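Local coordinates for protein steroid delta-isomerase (Pseudomonas aeruginosa, PDB 3MSO) that is probably a steroid delta-isomerase-like protein of the NTF2-like (SnoaL-like) fold, whose relatives include enzymes with a small-molecule pocket, at residues A38-P43 with S56-T61; V62-E67 with G131-S136; A89-R94 with L123-E128. All blocks are in the same frame, centred on the assembly; numbering follows the deposited sequence.

Interaction 1 of 3, residues A38-P43 with S56-T61; sequences AVFRSP and SMILNT
Ile58 and Leu59, neighbours on helix 52-65, both reach the ring of Phe40, which projects from strand 38-41; the two backbones come nearest at Phe40 and Ile58, with 8.2 Å between their CA atoms. Along the helix, Ser56 comes first and packs on Leu30 and Pro31 of helix 30-33. The selenomethionine Met57 meets Leu134 of helix 120-138 and Leu138 of the third subunit. Ile58 then points its CB at the strand. Its CG2 branch does the touching, 3.6 Å from Phe40 CE2, and the same methyl also lies near CD2 and CZ of that ring. Leu59 starts off at an angle to the strand, but its leucine tip swings back, and CD2 comes to 3.6 Å from Phe40 CE1. The two methyls thus take separate flanks of the phenyl group, Ile58 the CD2-CE2 side and Leu59 the CD1-CE1 side, each meeting the ring obliquely. Phe40 is brought up to both methyls by an extended first torsion, CG trans to the backbone N (chi1 179°), which carries the ring off the sheet toward the helix. Thr61, one turn on from Met57, bonds within its own helix: OG1 donates to Met57 O at 2.7 Å, on the opposite face of that carbonyl from the backbone donor Thr61 N, so that one oxygen is gripped twice. All three side chains in the contact are buried, and Phe40 also touches Val115 and Tyr49. An aromatic from the curved sheet packed onto a helix by aliphatic branches is in keeping with the NTF2-like alpha+beta fold, in which helices cover one side of a strongly bent sheet.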
loop_
_atom_site.group_PDB
_atom_site.type_symbol
_atom_site.label_atom_id
_atom_site.label_comp_id
_atom_site.label_asym_id
_atom_site.label_seq_id
_atom_site.Cartn_x
_atom_site.Cartn_y
_atom_site.Cartn_z
ATOM N N ALA B 38 -8.830 -19.813 -15.060
ATOM C CA ALA B 38 -9.144 -19.340 -13.707
ATOM C C ALA B 38 -8.508 -17.977 -13.431
ATOM O O ALA B 38 -7.429 -17.674 -13.931
ATOM C CB ALA B 38 -8.699 -20.356 -12.662
ATOM N N VAL B 39 -9.214 -17.153 -12.668
ATOM C CA VAL B 39 -8.818 -15.796 -12.307
ATOM C C VAL B 39 -8.576 -15.656 -10.798
ATOM O O VAL B 39 -9.348 -16.185 -9.986
ATOM C CB VAL B 39 -9.888 -14.825 -12.847
ATOM C CG1 VAL B 39 -10.054 -13.593 -11.973
ATOM C CG2 VAL B 39 -9.589 -14.446 -14.291
ATOM N N PHE B 40 -7.479 -14.962 -10.431
ATOM C CA PHE B 40 -7.155 -14.675 -9.041
ATOM C C PHE B 40 -7.227 -13.171 -8.815
ATOM O O PHE B 40 -6.545 -12.405 -9.502
ATOM C CB PHE B 40 -5.793 -15.244 -8.624
ATOM C CG PHE B 40 -5.420 -14.933 -7.185
ATOM C CD1 PHE B 40 -5.921 -15.696 -6.140
ATOM C CD2 PHE B 40 -4.557 -13.884 -6.883
ATOM C CE1 PHE B 40 -5.579 -15.409 -4.822
ATOM C CE2 PHE B 40 -4.235 -13.587 -5.558
ATOM C CZ PHE B 40 -4.743 -14.355 -4.536
ATOM N N ARG B 41 -8.069 -12.759 -7.850
ATOM C CA ARG B 41 -8.256 -11.351 -7.469
ATOM C C ARG B 41 -7.568 -11.103 -6.140
ATOM O O ARG B 41 -8.027 -11.551 -5.085
ATOM C CB ARG B 41 -9.742 -10.956 -7.462
ATOM C CG ARG B 41 -10.374 -11.202 -8.813
ATOM C CD ARG B 41 -11.810 -10.788 -8.922
ATOM N NE ARG B 41 -12.386 -11.312 -10.165
ATOM C CZ ARG B 41 -12.234 -10.752 -11.361
ATOM N NH1 ARG B 41 -11.543 -9.625 -11.492
ATOM N NH2 ARG B 41 -12.769 -11.316 -12.436
ATOM N N SER B 42 -6.392 -10.478 -6.233
ATOM C CA SER B 42 -5.500 -10.184 -5.118
ATOM C C SER B 42 -6.093 -9.198 -4.102
ATOM O O SER B 42 -6.719 -8.214 -4.495
ATOM C CB SER B 42 -4.167 -9.648 -5.643
ATOM O OG SER B 42 -3.203 -9.511 -4.617
ATOM N N PRO B 43 -5.837 -9.387 -2.789
ATOM C CA PRO B 43 -6.279 -8.367 -1.824
ATOM C C PRO B 43 -5.486 -7.063 -1.983
ATOM O O PRO B 43 -5.904 -6.031 -1.472
ATOM C CB PRO B 43 -5.981 -9.024 -0.468
ATOM C CG PRO B 43 -4.873 -9.987 -0.741
ATOM C CD PRO B 43 -5.110 -10.495 -2.119
ATOM N N SER B 56 -2.182 -20.806 -9.707
ATOM C CA SER B 56 -1.599 -21.882 -8.898
ATOM C C SER B 56 -0.353 -21.388 -8.175
ATOM O O SER B 56 -0.179 -21.637 -6.977
ATOM C CB SER B 56 -1.266 -23.086 -9.771
ATOM O OG SER B 56 -0.923 -24.201 -8.969
HETATM N N MSE B 57 0.462 -20.618 -8.892
HETATM C CA MSE B 57 1.703 -20.072 -8.403
HETATM C C MSE B 57 1.505 -19.050 -7.294
HETATM O O MSE B 57 2.236 -19.094 -6.307
HETATM C CB MSE B 57 2.483 -19.500 -9.567
HETATM C CG MSE B 57 3.953 -19.410 -9.288
HETATM SE SE MSE B 57 4.576 -17.746 -9.991
HETATM C CE MSE B 57 3.642 -16.495 -8.713
ATOM N N ILE B 58 0.528 -18.140 -7.441
ATOM C CA ILE B 58 0.261 -17.131 -6.409
ATOM C C ILE B 58 -0.321 -17.812 -5.167
ATOM O O ILE B 58 0.138 -17.524 -4.053
ATOM C CB ILE B 58 -0.595 -15.935 -6.928
ATOM C CG1 ILE B 58 0.101 -15.256 -8.083
ATOM C CG2 ILE B 58 -0.862 -14.912 -5.829
ATOM C CD1 ILE B 58 -0.759 -14.802 -9.025
ATOM N N LEU B 59 -1.265 -18.774 -5.371
ATOM C CA LEU B 59 -1.890 -19.510 -4.265
ATOM C C LEU B 59 -0.892 -20.358 -3.495
ATOM O O LEU B 59 -1.053 -20.514 -2.286
ATOM C CB LEU B 59 -3.117 -20.323 -4.687
ATOM C CG LEU B 59 -4.341 -19.513 -5.113
ATOM C CD1 LEU B 59 -5.352 -20.395 -5.830
ATOM C CD2 LEU B 59 -5.001 -18.841 -3.929
ATOM N N ASN B 60 0.179 -20.828 -4.165
ATOM C CA ASN B 60 1.251 -21.575 -3.506
ATOM C C ASN B 60 2.139 -20.636 -2.711
ATOM O O ASN B 60 2.612 -21.006 -1.638
ATOM C CB ASN B 60 2.096 -22.330 -4.513
ATOM C CG ASN B 60 1.713 -23.775 -4.636
ATOM O OD1 ASN B 60 0.897 -24.133 -5.492
ATOM N ND2 ASN B 60 2.267 -24.633 -3.767
ATOM N N THR B 61 2.368 -19.424 -3.240
ATOM C CA THR B 61 3.199 -18.401 -2.619
ATOM C C THR B 61 2.537 -17.877 -1.353
ATOM O O THR B 61 3.186 -17.823 -0.305
ATOM C CB THR B 61 3.526 -17.293 -3.629
ATOM O OG1 THR B 61 4.097 -17.888 -4.796
ATOM C CG2 THR B 61 4.498 -16.272 -3.062
#

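Interaction 2 of 3, residues V62-E67 with G131-S136; sequences VLTVFE and GRRLAS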
loop_
_atom_site.group_PDB
_atom_site.type_symbol
_atom_site.label_atom_id
_atom_site.label_comp_id
_atom_site.label_asym_id
_atom_site.label_seq_id
_atom_site.Cartn_x
_atom_site.Cartn_y
_atom_site.Cartn_z
ATOM N N VAL B 62 1.232 -17.525 -1.451
ATOM C CA VAL B 62 0.406 -17.024 -0.344
ATOM C C VAL B 62 0.448 -18.038 0.826
ATOM O O VAL B 62 0.552 -17.635 1.987
ATOM C CB VAL B 62 -1.015 -16.672 -0.872
ATOM C CG1 VAL B 62 -2.051 -16.561 0.243
ATOM C CG2 VAL B 62 -0.993 -15.392 -1.718
ATOM N N LEU B 63 0.575 -19.336 0.485
ATOM C CA LEU B 63 0.681 -20.464 1.413
ATOM C C LEU B 63 1.979 -20.435 2.205
ATOM O O LEU B 63 1.994 -20.887 3.349
ATOM C CB LEU B 63 0.532 -21.784 0.631
ATOM C CG LEU B 63 0.610 -23.100 1.383
ATOM C CD1 LEU B 63 -0.674 -23.377 2.171
ATOM C CD2 LEU B 63 0.918 -24.250 0.427
ATOM N N THR B 64 3.061 -19.907 1.620
ATOM C CA THR B 64 4.376 -19.846 2.283
ATOM C C THR B 64 4.513 -18.611 3.174
ATOM O O THR B 64 5.454 -18.509 3.963
ATOM C CB THR B 64 5.531 -19.958 1.251
ATOM O OG1 THR B 64 5.501 -18.832 0.372
ATOM C CG2 THR B 64 5.486 -21.259 0.444
ATOM N N VAL B 65 3.568 -17.682 3.060
ATOM C CA VAL B 65 3.585 -16.430 3.810
ATOM C C VAL B 65 2.737 -16.517 5.082
ATOM O O VAL B 65 3.241 -16.205 6.168
ATOM C CB VAL B 65 3.215 -15.217 2.908
ATOM C CG1 VAL B 65 3.170 -13.921 3.710
ATOM C CG2 VAL B 65 4.178 -15.087 1.731
ATOM N N PHE B 66 1.459 -16.936 4.945
ATOM C CA PHE B 66 0.531 -17.040 6.076
ATOM C C PHE B 66 1.042 -17.974 7.152
ATOM O O PHE B 66 1.367 -19.123 6.854
ATOM C CB PHE B 66 -0.867 -17.480 5.617
ATOM C CG PHE B 66 -1.718 -16.436 4.934
ATOM C CD1 PHE B 66 -1.679 -15.103 5.340
ATOM C CD2 PHE B 66 -2.625 -16.797 3.939
ATOM C CE1 PHE B 66 -2.484 -14.145 4.720
ATOM C CE2 PHE B 66 -3.462 -15.843 3.348
ATOM C CZ PHE B 66 -3.372 -14.522 3.729
ATOM N N GLU B 67 1.157 -17.457 8.391
ATOM C CA GLU B 67 1.539 -18.213 9.595
ATOM C C GLU B 67 0.264 -18.392 10.432
ATOM O O GLU B 67 -0.619 -17.526 10.400
ATOM C CB GLU B 67 2.547 -17.441 10.459
ATOM C CG GLU B 67 3.959 -17.302 9.924
ATOM C CD GLU B 67 4.795 -16.379 10.796
ATOM O OE1 GLU B 67 5.127 -16.770 11.942
ATOM O OE2 GLU B 67 5.062 -15.236 10.358
ATOM N N GLY B 131 5.763 -10.081 -2.195
ATOM C CA GLY B 131 6.750 -9.493 -3.101
ATOM C C GLY B 131 8.163 -9.961 -2.826
ATOM O O GLY B 131 8.921 -10.252 -3.757
ATOM N N ARG B 132 8.510 -10.049 -1.532
ATOM C CA ARG B 132 9.802 -10.518 -1.028
ATOM C C ARG B 132 9.984 -11.989 -1.465
ATOM O O ARG B 132 11.051 -12.327 -1.965
ATOM C CB ARG B 132 9.837 -10.354 0.517
ATOM C CG ARG B 132 11.219 -10.464 1.162
ATOM C CD ARG B 132 11.622 -9.263 2.031
ATOM N NE ARG B 132 13.070 -9.001 2.011
ATOM N N ARG B 133 8.920 -12.848 -1.354
ATOM C CA ARG B 133 8.971 -14.268 -1.772
ATOM C C ARG B 133 9.121 -14.394 -3.261
ATOM O O ARG B 133 9.930 -15.193 -3.716
ATOM C CB ARG B 133 7.726 -15.076 -1.379
ATOM C CG ARG B 133 7.508 -15.314 0.085
ATOM C CD ARG B 133 8.388 -16.364 0.738
ATOM N NE ARG B 133 7.833 -16.709 2.048
ATOM C CZ ARG B 133 7.771 -15.876 3.085
ATOM N NH1 ARG B 133 8.271 -14.650 2.992
ATOM N NH2 ARG B 133 7.214 -16.266 4.224
ATOM N N LEU B 134 8.322 -13.647 -4.031
ATOM C CA LEU B 134 8.427 -13.740 -5.478
ATOM C C LEU B 134 9.822 -13.327 -5.946
ATOM O O LEU B 134 10.371 -13.975 -6.840
ATOM C CB LEU B 134 7.335 -12.931 -6.162
ATOM C CG LEU B 134 5.915 -13.376 -5.914
ATOM C CD1 LEU B 134 4.964 -12.450 -6.628
ATOM C CD2 LEU B 134 5.700 -14.833 -6.313
ATOM N N ALA B 135 10.424 -12.316 -5.274
ATOM C CA ALA B 135 11.788 -11.839 -5.522
ATOM C C ALA B 135 12.815 -12.928 -5.166
ATOM O O ALA B 135 13.821 -13.070 -5.867
ATOM C CB ALA B 135 12.063 -10.586 -4.704
ATOM N N SER B 136 12.556 -13.680 -4.067
ATOM C CA SER B 136 13.387 -14.778 -3.583
ATOM C C SER B 136 13.403 -15.924 -4.601
ATOM O O SER B 136 14.484 -16.419 -4.936
ATOM C CB SER B 136 12.894 -15.268 -2.227
#
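Arg133 passes alongside Thr64 and crosses Val65, tying helix 120-138 to helix 52-65 in this NTF2-like domain by a mixture of polar and apolar touches. The flat guanidinium is turned so that one face receives the Val65 CG2 methyl, 3.9 Å above the plane and over its centre, while Thr64 O lies at the rim. Val65 also meets the aliphatic part of the arginine, its CG2 being 3.7 Å from Arg133 CG. Thr64 runs antiparallel to the arginine chain, the two side chains sliding past each other with Thr64 OG1 3.6 Å from Arg133 NE. A bend at chi2 (-76°) folds the arginine, with CG against Val65 CG2 and CD near Thr64 OG1 before the charged end is reached. That end has its stronger partner on its own helix, a salt bridge from NH1 to Glu129, which together with the NH2 bond probably limits rotation of the guanidinium. Thr64 OG1 is likewise engaged elsewhere, with Thr61 O and with the hydroxyl of Tyr137, a second tie from helix 120-138. Between the two segments the hydrogen bond is made by NH2: Arg133 NH2 donates to Thr64 O over 2.9 Å, approaching from above the carbonyl plane, with an N-H...O angle of 151°.

Interaction 3 of 3, residues A89-R94 with L123-E128; sequences ARVGER and LQALGE
The tight beta hairpin joining strands 82-91 and 94-104 rests on helix 120-138 through Val91 and Arg94, the two residues that bracket its type II' turn, and Ala125 of the helix. Val91 and Arg94 form a doubly hydrogen-bonded pair, Val91 N to Arg94 O at 2.8 Å and Arg94 N to Val91 O at 3.0 Å. Gly92 takes the first inner position of the turn with a positive phi of 68°, and its amide also donates to the carboxylate of Glu67. Paired in this way, Val91 and Arg94 direct their CB atoms toward the helix together, and the methyl of Ala125 comes up to both. Ala125 CB lies 3.7 Å from Val91 CG1 and 3.9 Å from Arg94 CB. The valine branch that does the touching is placed by a trans first torsion (chi1 176°), which sends CG1 over the helix backbone as well: it is 3.7 Å from Ala125 O and 4.1 Å from Leu126 N. Leu126 adds some cover beside this point and goes on to Val65 and Pro43. Arg94 meets Ala125 chiefly through CB, its chain bending away at chi2. The CA atoms of Val91 and Ala125 are 6.1 Å apart, a close approach that the small alanine side chain permits. Because the side-chain atoms that meet are all carbons, these two segments are held together by shape and apolar burial rather than by directional bonds, while the guanidinium of Arg94 lies at the subunit interface, paired with Glu93 of the fourth subunit.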
loop_
_atom_site.group_PDB
_atom_site.type_symbol
_atom_site.label_atom_id
_atom_site.label_comp_id
_atom_site.label_asym_id
_atom_site.label_seq_id
_atom_site.Cartn_x
_atom_site.Cartn_y
_atom_site.Cartn_z
ATOM N N ALA B 89 -4.932 -15.632 10.432
ATOM C CA ALA B 89 -3.528 -15.909 10.094
ATOM C C ALA B 89 -2.662 -14.809 10.716
ATOM O O ALA B 89 -3.190 -13.879 11.340
ATOM C CB ALA B 89 -3.342 -15.937 8.565
ATOM N N ARG B 90 -1.334 -14.935 10.583
ATOM C CA ARG B 90 -0.390 -13.913 11.018
ATOM C C ARG B 90 0.789 -13.807 10.060
ATOM O O ARG B 90 1.116 -14.772 9.378
ATOM C CB ARG B 90 0.004 -13.988 12.519
ATOM C CG ARG B 90 0.798 -15.211 12.956
ATOM C CD ARG B 90 1.620 -14.942 14.214
ATOM N NE ARG B 90 2.859 -15.724 14.234
ATOM N N VAL B 91 1.335 -12.602 9.912
ATOM C CA VAL B 91 2.491 -12.332 9.060
ATOM C C VAL B 91 3.458 -11.602 9.997
ATOM O O VAL B 91 3.312 -10.400 10.246
ATOM C CB VAL B 91 2.119 -11.556 7.765
ATOM C CG1 VAL B 91 3.361 -11.214 6.961
ATOM C CG2 VAL B 91 1.152 -12.365 6.901
ATOM N N GLY B 92 4.349 -12.379 10.609
ATOM C CA GLY B 92 5.265 -11.894 11.633
ATOM C C GLY B 92 4.474 -11.528 12.878
ATOM O O GLY B 92 3.785 -12.375 13.461
ATOM N N GLU B 93 4.514 -10.240 13.240
ATOM C CA GLU B 93 3.804 -9.650 14.379
ATOM C C GLU B 93 2.356 -9.316 14.012
ATOM O O GLU B 93 1.525 -9.125 14.908
ATOM C CB GLU B 93 4.500 -8.351 14.797
ATOM N N ARG B 94 2.069 -9.211 12.689
ATOM C CA ARG B 94 0.768 -8.813 12.189
ATOM C C ARG B 94 -0.274 -9.880 12.177
ATOM O O ARG B 94 -0.244 -10.816 11.378
ATOM C CB ARG B 94 0.854 -8.012 10.885
ATOM C CG ARG B 94 0.817 -6.495 11.106
ATOM C CD ARG B 94 1.884 -6.034 12.074
ATOM N NE ARG B 94 1.782 -4.616 12.410
ATOM C CZ ARG B 94 2.563 -3.674 11.905
ATOM N NH1 ARG B 94 3.501 -3.986 11.017
ATOM N NH2 ARG B 94 2.415 -2.412 12.281
ATOM N N LEU B 123 -2.720 -6.399 5.831
ATOM C CA LEU B 123 -2.660 -6.345 4.367
ATOM C C LEU B 123 -1.281 -5.863 3.920
ATOM O O LEU B 123 -0.668 -6.510 3.069
ATOM C CB LEU B 123 -3.763 -5.439 3.805
ATOM C CG LEU B 123 -3.882 -5.319 2.275
ATOM C CD1 LEU B 123 -4.153 -6.663 1.618
ATOM C CD2 LEU B 123 -4.954 -4.278 1.871
ATOM N N GLN B 124 -0.768 -4.780 4.539
ATOM C CA GLN B 124 0.559 -4.218 4.256
ATOM C C GLN B 124 1.657 -5.298 4.404
ATOM O O GLN B 124 2.478 -5.466 3.497
ATOM C CB GLN B 124 0.872 -3.052 5.203
ATOM C CG GLN B 124 0.066 -1.774 5.021
ATOM C CD GLN B 124 0.502 -0.726 6.028
ATOM O OE1 GLN B 124 -0.266 0.129 6.490
ATOM N NE2 GLN B 124 1.753 -0.782 6.418
ATOM N N ALA B 125 1.647 -6.031 5.554
ATOM C CA ALA B 125 2.579 -7.113 5.876
ATOM C C ALA B 125 2.482 -8.226 4.826
ATOM O O ALA B 125 3.518 -8.616 4.297
ATOM C CB ALA B 125 2.293 -7.656 7.272
ATOM N N LEU B 126 1.250 -8.677 4.476
ATOM C CA LEU B 126 1.014 -9.684 3.444
ATOM C C LEU B 126 1.634 -9.301 2.103
ATOM O O LEU B 126 2.458 -10.081 1.594
ATOM C CB LEU B 126 -0.488 -10.006 3.276
ATOM C CG LEU B 126 -0.858 -10.981 2.133
ATOM C CD1 LEU B 126 -0.277 -12.382 2.359
ATOM C CD2 LEU B 126 -2.355 -11.040 1.953
ATOM N N GLY B 127 1.257 -8.128 1.569
ATOM C CA GLY B 127 1.805 -7.599 0.323
ATOM C C GLY B 127 3.328 -7.541 0.305
ATOM O O GLY B 127 3.946 -8.029 -0.642
ATOM N N GLU B 128 3.944 -7.003 1.382
ATOM C CA GLU B 128 5.393 -6.884 1.555
ATOM C C GLU B 128 6.066 -8.255 1.377
ATOM O O GLU B 128 6.997 -8.384 0.581
ATOM C CB GLU B 128 5.704 -6.338 2.964
ATOM C CG GLU B 128 6.475 -5.040 3.032
ATOM C CD GLU B 128 7.801 -5.163 3.772
ATOM O OE1 GLU B 128 8.651 -5.991 3.365
ATOM O OE2 GLU B 128 8.015 -4.373 4.719
#

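Overall arrangement
The three contacts are linked through shared elements. Interaction 1 precedes the other two in the chain, while both segments of interaction 3 fall between those of interaction 2. Interactions 1 and 2 use successive turns of helix 52-65, their centres about 12 Å apart, and meet where Thr61 CG2 packs 3.8 Å from Leu134 CD2. Interactions 2 and 3 share helix 120-138, with centres about 10 Å apart and Phe66 CE1 3.7 Å from Leu126 CD1. Interactions 1 and 3 lie about 17 Å apart between centres. Interactions 1 and 3 each set a helix against the bent sheet that, in NTF2-like relatives, commonly surrounds a pocket, and interaction 2 ties the two helices to each other.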